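Local coordinates for phosphoribosylaminoimidazole carboxylase, ATPase subunit (Bacillus anthracis, PDB 3Q2O), which probably carboxylates aminoimidazole ribonucleotide with ATP and bicarbonate, giving N5-carboxyaminoimidazole ribonucleotide in purine biosynthesis, at residues 199-204 with 256-261. Numbering follows the deposited sequence.
Sequences VIVIRS and GTLAVE
V201 and L258 face each other as an antiparallel hydrogen-bonded pair, with V201 N giving an almost straight bond (176°) to L258 O at 2.8 Å and L258 N returning one to V201 O at 2.9 Å. Two equivalent reciprocal pairs, V199 with V260 and R203 with G256, bring the total to six bonds along the two strands. Between them, I200 CA and I202 CA make C-H...O contacts to L258 O and G256 O, so each of these carbonyls also receives a weaker donor.

On one face the CG2 branch of V201 lies beside L258 CB, 3.8 Å away, the two side chains projecting in the same direction. On the other face I200 reaches two neighbours: CD1 meets A259 CB at 3.6 Å, while CG2, anti to the backbone N, crosses T257 CG2 at 3.7 Å. That same threonine methyl is also met by I202 CD1 at 3.8 Å. T257 OG1, the other branch at CB, beside the backbone N (chi1 -53°), is hydrogen-bonded to H298 ND1, which helps fix the threonine's rotation.

Helix 235-251 covers the V199, V201 and V260 face through A245, L248 and A249. R203 extends away from G256, and its NH1 is hydrogen-bonded to L254 O, just ahead of strand 256-264. Strands 209-220 and 270-276 flank the pair, placing it inside the large antiparallel sheet, and the side chain of A259 is about 8 Å from a bound magnesium ion. This helix-backed sheet is characteristic of the ATP-grasp fold, whose nucleotide site lies between two alpha+beta subdomains.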
loop_
_atom_site.group_PDB
_atom_site.type_symbol
_atom_site.label_atom_id
_atom_site.label_comp_id
_atom_site.label_asym_id
_atom_site.label_seq_id
_atom_site.Cartn_x
_atom_site.Cartn_y
_atom_site.Cartn_z
ATOM N N VAL A 199 -12.665 17.375 2.367
ATOM C CA VAL A 199 -13.243 16.056 2.502
ATOM C C VAL A 199 -13.120 15.372 1.157
ATOM O O VAL A 199 -13.448 15.964 0.118
ATOM C CB VAL A 199 -14.747 16.128 2.887
ATOM C CG1 VAL A 199 -15.368 14.736 2.879
ATOM C CG2 VAL A 199 -14.941 16.798 4.247
ATOM N N ILE A 200 -12.637 14.133 1.176
ATOM C CA ILE A 200 -12.616 13.298 -0.014
ATOM C C ILE A 200 -13.877 12.423 -0.027
ATOM O O ILE A 200 -14.139 11.688 0.934
ATOM C CB ILE A 200 -11.346 12.380 -0.054
ATOM C CG1 ILE A 200 -10.038 13.176 0.152
ATOM C CG2 ILE A 200 -11.314 11.541 -1.338
ATOM C CD1 ILE A 200 -9.713 14.199 -0.920
ATOM N N VAL A 201 -14.663 12.512 -1.102
ATOM C CA VAL A 201 -15.838 11.649 -1.260
ATOM C C VAL A 201 -15.668 10.710 -2.446
ATOM O O VAL A 201 -15.134 11.087 -3.485
ATOM C CB VAL A 201 -17.209 12.429 -1.341
ATOM C CG1 VAL A 201 -17.522 13.068 -0.022
ATOM C CG2 VAL A 201 -17.192 13.514 -2.404
ATOM N N ILE A 202 -16.115 9.476 -2.269
ATOM C CA ILE A 202 -15.999 8.454 -3.307
ATOM C C ILE A 202 -17.397 7.983 -3.678
ATOM O O ILE A 202 -18.242 7.767 -2.793
ATOM C CB ILE A 202 -15.216 7.214 -2.799
ATOM C CG1 ILE A 202 -13.923 7.616 -2.061
ATOM C CG2 ILE A 202 -14.999 6.174 -3.961
ATOM C CD1 ILE A 202 -12.883 8.337 -2.947
ATOM N N ARG A 203 -17.632 7.813 -4.977
ATOM C CA ARG A 203 -18.896 7.251 -5.459
ATOM C C ARG A 203 -18.615 6.317 -6.628
ATOM O O ARG A 203 -18.007 6.709 -7.623
ATOM C CB ARG A 203 -19.887 8.354 -5.838
ATOM C CG ARG A 203 -21.295 7.844 -6.105
ATOM C CD ARG A 203 -22.327 9.006 -6.147
ATOM N NE ARG A 203 -23.645 8.519 -6.549
ATOM C CZ ARG A 203 -24.039 8.355 -7.809
ATOM N NH1 ARG A 203 -23.231 8.671 -8.819
ATOM N NH2 ARG A 203 -25.257 7.889 -8.058
ATOM N N SER A 204 -19.021 5.061 -6.484
ATOM C CA SER A 204 -18.736 4.071 -7.516
ATOM C C SER A 204 -19.699 4.201 -8.691
ATOM O O SER A 204 -20.713 4.910 -8.608
ATOM C CB SER A 204 -18.804 2.656 -6.945
ATOM O OG SER A 204 -20.141 2.310 -6.650
ATOM N N GLY A 256 -16.240 8.098 -9.229
ATOM C CA GLY A 256 -14.828 8.234 -8.924
ATOM C C GLY A 256 -14.607 8.999 -7.633
ATOM O O GLY A 256 -15.292 8.764 -6.622
ATOM N N THR A 257 -13.666 9.939 -7.689
ATOM C CA THR A 257 -13.149 10.625 -6.511
ATOM C C THR A 257 -13.446 12.108 -6.644
ATOM O O THR A 257 -13.286 12.679 -7.734
ATOM C CB THR A 257 -11.606 10.400 -6.352
ATOM O OG1 THR A 257 -11.324 8.998 -6.377
ATOM C CG2 THR A 257 -11.092 10.986 -5.020
ATOM N N LEU A 258 -13.899 12.730 -5.551
ATOM C CA LEU A 258 -14.069 14.185 -5.492
ATOM C C LEU A 258 -13.484 14.768 -4.193
ATOM O O LEU A 258 -13.909 14.410 -3.083
ATOM C CB LEU A 258 -15.559 14.574 -5.627
ATOM C CG LEU A 258 -15.927 16.066 -5.683
ATOM C CD1 LEU A 258 -15.407 16.734 -6.967
ATOM C CD2 LEU A 258 -17.455 16.264 -5.520
ATOM N N ALA A 259 -12.511 15.663 -4.337
ATOM C CA ALA A 259 -12.002 16.404 -3.186
ATOM C C ALA A 259 -12.774 17.708 -3.059
ATOM O O ALA A 259 -12.841 18.478 -4.019
ATOM C CB ALA A 259 -10.524 16.696 -3.359
ATOM N N VAL A 260 -13.353 17.957 -1.890
ATOM C CA VAL A 260 -14.104 19.196 -1.666
ATOM C C VAL A 260 -13.351 20.043 -0.660
ATOM O O VAL A 260 -13.303 19.700 0.536
ATOM C CB VAL A 260 -15.549 18.930 -1.136
ATOM C CG1 VAL A 260 -16.396 20.228 -1.183
ATOM C CG2 VAL A 260 -16.222 17.830 -1.940
ATOM N N GLU A 261 -12.743 21.127 -1.141
ATOM C CA GLU A 261 -12.011 22.041 -0.267
ATOM C C GLU A 261 -12.942 23.145 0.189
ATOM O O GLU A 261 -13.769 23.630 -0.589
ATOM C CB GLU A 261 -10.791 22.632 -0.972
ATOM C CG GLU A 261 -9.765 21.582 -1.385
ATOM C CD GLU A 261 -8.492 22.207 -1.917
ATOM O OE1 GLU A 261 -8.369 22.358 -3.150
ATOM O OE2 GLU A 261 -7.620 22.565 -1.099
#